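Local coordinates for protein protoporphyrinogen oxidase (Exiguobacterium sibiricum, PDB 3LOV) that probably catalyses the FAD-dependent oxidation of coproporphyrinogen III to coproporphyrin III, with oxygen as electron acceptor, in heme b biosynthesis, at residues Phe330-Asn333 against Arg334-Tyr338; Glu164-Ile167 against Glu168-Ser172. One frame throughout, in Å; residues are numbered along the deposited sequence.

Overall arrangement
Interactions 1 and 2 are both local and partly buried, with centres about 11 Å apart. Interaction 1 is the turn that joins strands 329-332 and 340-345 of the mixed sheet; interaction 2 is a kinked turn of helix 160-172, nearer the centre of the chain, whose Ser172 side chain lies about 12 Å from the bound FAD. The turn is held by the side-chain and backbone oxygens of Asn333 and has solvent-exposed residues; the helix combines backbone bonds, a proline and leucine and isoleucine packing, with none of its residues fully exposed. The two elements meet through long, weak ion pairs, Arg334 (also hydrogen-bonded to Asn178) with Glu168 and Arg335 with Glu164, and through Val331 CB against the backbone oxygen of Pro169.

Interaction 1 (Phe330-Asn333 against Arg334-Tyr338); sequences FVVN and RRAPY
Asn333 and Arg335 meet in the type I beta turn Asn333-Ala336, part of the hairpin connection between strands 329-332 and 340-345, and the asparagine adds an Asx turn to it. The Arg335 side chain curls round Asn333 OD1. Its CB lies 3.3 Å from that oxygen, CG and CD pass a little farther off, CZ farther still, and the extended chain turns at the guanidinium (chi4 73°), where NH1 donates a hydrogen bond to OD1 at 3.0 Å. OD1 sits in the guanidinium plane, although the amide and guanidinium planes stand 84° apart. The same oxygen also accepts the backbone N of Arg335 at 2.8 Å, so two bonds grip OD1 and help hold the amide in its orientation. Asparagine suits the first turn position because its short side chain reaches this N-H. Arginine is long enough to loop back, and its NH2 forms a weak ion pair with Glu164. Ala336 N closes the turn on Asn333 O at 3.0 Å. On the apolar side Val332 CG1 touches Ala336 CB and lies 4.0 Å from Tyr338 CD2, the valine and tyrosine crossing nearly at right angles. Pro337 centres an inverse gamma turn, and a water binds both Asn333 O and, at 2.7 Å, Ala336 O.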
loop_
_atom_site.group_PDB
_atom_site.type_symbol
_atom_site.label_atom_id
_atom_site.label_comp_id
_atom_site.label_asym_id
_atom_site.label_seq_id
_atom_site.Cartn_x
_atom_site.Cartn_y
_atom_site.Cartn_z
ATOM N N PHE A 330 -7.147 7.160 -13.890
ATOM C CA PHE A 330 -6.727 8.517 -13.535
ATOM C C PHE A 330 -6.583 8.711 -12.023
ATOM O O PHE A 330 -7.252 8.018 -11.249
ATOM C CB PHE A 330 -7.688 9.571 -14.135
ATOM C CG PHE A 330 -9.119 9.486 -13.634
ATOM C CD1 PHE A 330 -9.505 10.137 -12.464
ATOM C CD2 PHE A 330 -10.098 8.798 -14.362
ATOM C CE1 PHE A 330 -10.802 10.054 -11.999
ATOM C CE2 PHE A 330 -11.414 8.725 -13.904
ATOM C CZ PHE A 330 -11.765 9.366 -12.725
ATOM N N VAL A 331 -5.703 9.643 -11.633
ATOM C CA VAL A 331 -5.580 10.142 -10.253
ATOM C C VAL A 331 -6.168 11.573 -10.177
ATOM O O VAL A 331 -6.162 12.301 -11.180
ATOM C CB VAL A 331 -4.110 10.116 -9.798
ATOM C CG1 VAL A 331 -3.610 8.680 -9.671
ATOM C CG2 VAL A 331 -3.222 10.885 -10.787
ATOM N N VAL A 332 -6.732 11.953 -9.027
ATOM C CA VAL A 332 -7.403 13.242 -8.877
ATOM C C VAL A 332 -6.612 14.213 -7.991
ATOM O O VAL A 332 -6.179 13.884 -6.873
ATOM C CB VAL A 332 -8.822 13.079 -8.283
ATOM C CG1 VAL A 332 -9.611 14.449 -8.242
ATOM C CG2 VAL A 332 -9.578 12.003 -9.056
ATOM N N ASN A 333 -6.458 15.438 -8.480
ATOM C CA ASN A 333 -5.880 16.491 -7.657
ATOM C C ASN A 333 -6.846 16.764 -6.488
ATOM O O ASN A 333 -8.056 16.901 -6.685
ATOM C CB ASN A 333 -5.626 17.744 -8.474
ATOM C CG ASN A 333 -4.906 18.824 -7.678
ATOM O OD1 ASN A 333 -5.263 19.122 -6.529
ATOM N ND2 ASN A 333 -3.886 19.415 -8.283
ATOM N N ARG A 334 -6.294 16.784 -5.285
ATOM C CA ARG A 334 -7.070 16.939 -4.049
ATOM C C ARG A 334 -7.841 18.272 -4.004
ATOM O O ARG A 334 -8.848 18.396 -3.277
ATOM C CB ARG A 334 -6.117 16.880 -2.863
ATOM C CG ARG A 334 -5.212 18.109 -2.747
ATOM C CD ARG A 334 -3.926 17.818 -1.923
ATOM N NE ARG A 334 -4.256 17.314 -0.602
ATOM C CZ ARG A 334 -3.359 16.904 0.298
ATOM N NH1 ARG A 334 -2.062 16.911 0.039
ATOM N NH2 ARG A 334 -3.768 16.474 1.477
ATOM N N ARG A 335 -7.377 19.267 -4.768
ATOM C CA ARG A 335 -8.073 20.548 -4.864
ATOM C C ARG A 335 -9.363 20.517 -5.682
ATOM O O ARG A 335 -10.144 21.455 -5.583
ATOM C CB ARG A 335 -7.141 21.645 -5.423
ATOM C CG ARG A 335 -5.959 21.901 -4.541
ATOM C CD ARG A 335 -4.838 22.655 -5.283
ATOM N NE ARG A 335 -3.666 22.652 -4.423
ATOM C CZ ARG A 335 -2.896 21.589 -4.194
ATOM N NH1 ARG A 335 -3.177 20.415 -4.778
ATOM N NH2 ARG A 335 -1.850 21.690 -3.373
ATOM N N ALA A 336 -9.597 19.465 -6.470
ATOM C CA ALA A 336 -10.693 19.479 -7.461
ATOM C C ALA A 336 -11.998 19.101 -6.782
ATOM O O ALA A 336 -11.963 18.433 -5.772
ATOM C CB ALA A 336 -10.394 18.507 -8.650
ATOM N N PRO A 337 -13.159 19.475 -7.354
ATOM C CA PRO A 337 -14.431 19.201 -6.646
ATOM C C PRO A 337 -14.991 17.780 -6.834
ATOM O O PRO A 337 -16.012 17.598 -7.509
ATOM C CB PRO A 337 -15.363 20.282 -7.218
ATOM C CG PRO A 337 -14.846 20.500 -8.609
ATOM C CD PRO A 337 -13.361 20.381 -8.501
ATOM N N TYR A 338 -14.316 16.782 -6.245
ATOM C CA TYR A 338 -14.693 15.373 -6.387
ATOM C C TYR A 338 -14.491 14.637 -5.082
ATOM O O TYR A 338 -13.637 14.992 -4.301
ATOM C CB TYR A 338 -13.855 14.679 -7.474
ATOM C CG TYR A 338 -13.981 15.316 -8.817
ATOM C CD1 TYR A 338 -15.070 15.020 -9.632
ATOM C CD2 TYR A 338 -13.051 16.219 -9.267
ATOM C CE1 TYR A 338 -15.225 15.599 -10.870
ATOM C CE2 TYR A 338 -13.195 16.822 -10.510
ATOM C CZ TYR A 338 -14.289 16.499 -11.310
ATOM O OH TYR A 338 -14.465 17.080 -12.550
HETATM O O HOH W 1 -10.458 16.264 -5.333
#

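Interaction 2 (Glu164-Ile167 against Glu168-Ser172); sequences EKLI and EPLLS
Leu166 and Ile167 lie alongside Leu170 and Leu171, one turn on in helix 160-172, a helix with a wider pi-type turn at 164-167 and a kink at Pro169. Two backbone bonds carry the helix across the kink: Leu170 N donates to Leu166 O at 3.0 Å, and Leu171 N to Ile167 O at 2.7 Å, the latter nearly straight at 169°. Pro169 interrupts this pattern, since its ring nitrogen has no hydrogen to give to the turn before. Its ring instead packs against carbonyl oxygens of that turn: CD lies 3.5 Å from Glu164 O and equally near Leu166 O, while CG lies near both Leu166 O and Lys165 O. Apolar packing follows the same spacing. Ile167 and Leu171 lie side by side, pointing the same way, with Ile167 CG2, the branch anti to the backbone N, 3.5 Å from Leu171 CD1. Leu166 CD1 and Leu170 CD2 touch more loosely at 4.4 Å. Branched aliphatic residues suit this face, where Ile167 also meets Ile179 and Leu171 meets Met107. The charged side chains find fixed partners: Glu164 forms a salt bridge with Arg155, Lys165 one with Glu126, and OE2 of the buried Glu168 accepts the backbone N of Ile179. Its other carboxylate oxygen, OE1, is satisfied by a water that donates both to it and, at 2.7 Å, to Glu164 O.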
loop_
_atom_site.group_PDB
_atom_site.type_symbol
_atom_site.label_atom_id
_atom_site.label_comp_id
_atom_site.label_asym_id
_atom_site.label_seq_id
_atom_site.Cartn_x
_atom_site.Cartn_y
_atom_site.Cartn_z
ATOM N N GLU A 164 2.708 20.298 -6.826
ATOM C CA GLU A 164 1.265 20.246 -6.509
ATOM C C GLU A 164 0.379 19.657 -7.559
ATOM O O GLU A 164 -0.476 18.840 -7.248
ATOM C CB GLU A 164 0.745 21.656 -6.171
ATOM C CG GLU A 164 1.383 22.145 -4.957
ATOM C CD GLU A 164 1.156 23.596 -4.660
ATOM O OE1 GLU A 164 0.295 24.243 -5.296
ATOM O OE2 GLU A 164 1.852 24.066 -3.767
ATOM N N LYS A 165 0.581 20.069 -8.810
ATOM C CA LYS A 165 -0.293 19.686 -9.908
ATOM C C LYS A 165 0.039 18.331 -10.502
ATOM O O LYS A 165 -0.835 17.686 -11.121
ATOM C CB LYS A 165 -0.275 20.747 -11.035
ATOM C CG LYS A 165 -0.837 22.099 -10.598
ATOM C CD LYS A 165 -0.775 23.144 -11.726
ATOM C CE LYS A 165 -1.536 24.406 -11.339
ATOM N NZ LYS A 165 -1.780 25.317 -12.511
ATOM N N LEU A 166 1.292 17.895 -10.392
ATOM C CA LEU A 166 1.661 16.602 -11.026
ATOM C C LEU A 166 2.289 15.562 -10.084
ATOM O O LEU A 166 1.798 14.433 -10.002
ATOM C CB LEU A 166 2.548 16.846 -12.241
ATOM C CG LEU A 166 2.995 15.558 -12.935
ATOM C CD1 LEU A 166 1.797 14.712 -13.373
ATOM C CD2 LEU A 166 3.957 15.891 -14.078
ATOM N N ILE A 167 3.347 15.933 -9.363
ATOM C CA ILE A 167 4.158 14.944 -8.649
ATOM C C ILE A 167 3.393 14.332 -7.480
ATOM O O ILE A 167 3.321 13.124 -7.333
ATOM C CB ILE A 167 5.441 15.530 -8.094
ATOM C CG1 ILE A 167 6.241 16.276 -9.176
ATOM C CG2 ILE A 167 6.326 14.418 -7.515
ATOM C CD1 ILE A 167 6.697 15.437 -10.281
ATOM N N GLU A 168 2.806 15.171 -6.648
ATOM C CA GLU A 168 2.040 14.663 -5.523
ATOM C C GLU A 168 0.958 13.688 -5.919
ATOM O O GLU A 168 0.923 12.585 -5.383
ATOM C CB GLU A 168 1.476 15.797 -4.635
ATOM C CG GLU A 168 0.637 15.277 -3.485
ATOM C CD GLU A 168 0.390 16.368 -2.439
ATOM O OE1 GLU A 168 -0.178 17.413 -2.808
ATOM O OE2 GLU A 168 0.802 16.197 -1.290
ATOM N N PRO A 169 0.032 14.077 -6.811
ATOM C CA PRO A 169 -0.994 13.097 -7.124
ATOM C C PRO A 169 -0.467 11.856 -7.866
ATOM O O PRO A 169 -0.962 10.764 -7.646
ATOM C CB PRO A 169 -1.980 13.884 -7.986
ATOM C CG PRO A 169 -1.316 15.099 -8.397
ATOM C CD PRO A 169 -0.277 15.397 -7.367
ATOM N N LEU A 170 0.549 12.033 -8.710
ATOM C CA LEU A 170 1.203 10.908 -9.417
ATOM C C LEU A 170 1.873 9.937 -8.451
ATOM O O LEU A 170 1.568 8.750 -8.419
ATOM C CB LEU A 170 2.249 11.446 -10.396
ATOM C CG LEU A 170 2.913 10.445 -11.334
ATOM C CD1 LEU A 170 1.908 9.808 -12.291
ATOM C CD2 LEU A 170 4.062 11.136 -12.121
ATOM N N LEU A 171 2.762 10.453 -7.637
ATOM C CA LEU A 171 3.526 9.606 -6.744
ATOM C C LEU A 171 2.693 9.059 -5.581
ATOM O O LEU A 171 2.933 7.937 -5.155
ATOM C CB LEU A 171 4.799 10.325 -6.255
ATOM C CG LEU A 171 5.864 10.683 -7.335
ATOM C CD1 LEU A 171 7.192 11.118 -6.629
ATOM C CD2 LEU A 171 6.142 9.538 -8.364
ATOM N N SER A 172 1.694 9.812 -5.094
ATOM C CA SER A 172 0.827 9.317 -4.033
ATOM C C SER A 172 -0.140 8.260 -4.520
ATOM O O SER A 172 -0.431 7.304 -3.789
ATOM C CB SER A 172 0.056 10.464 -3.360
ATOM O OG SER A 172 0.980 11.174 -2.554
HETATM O O HOH W 2 -1.507 18.096 -4.816
#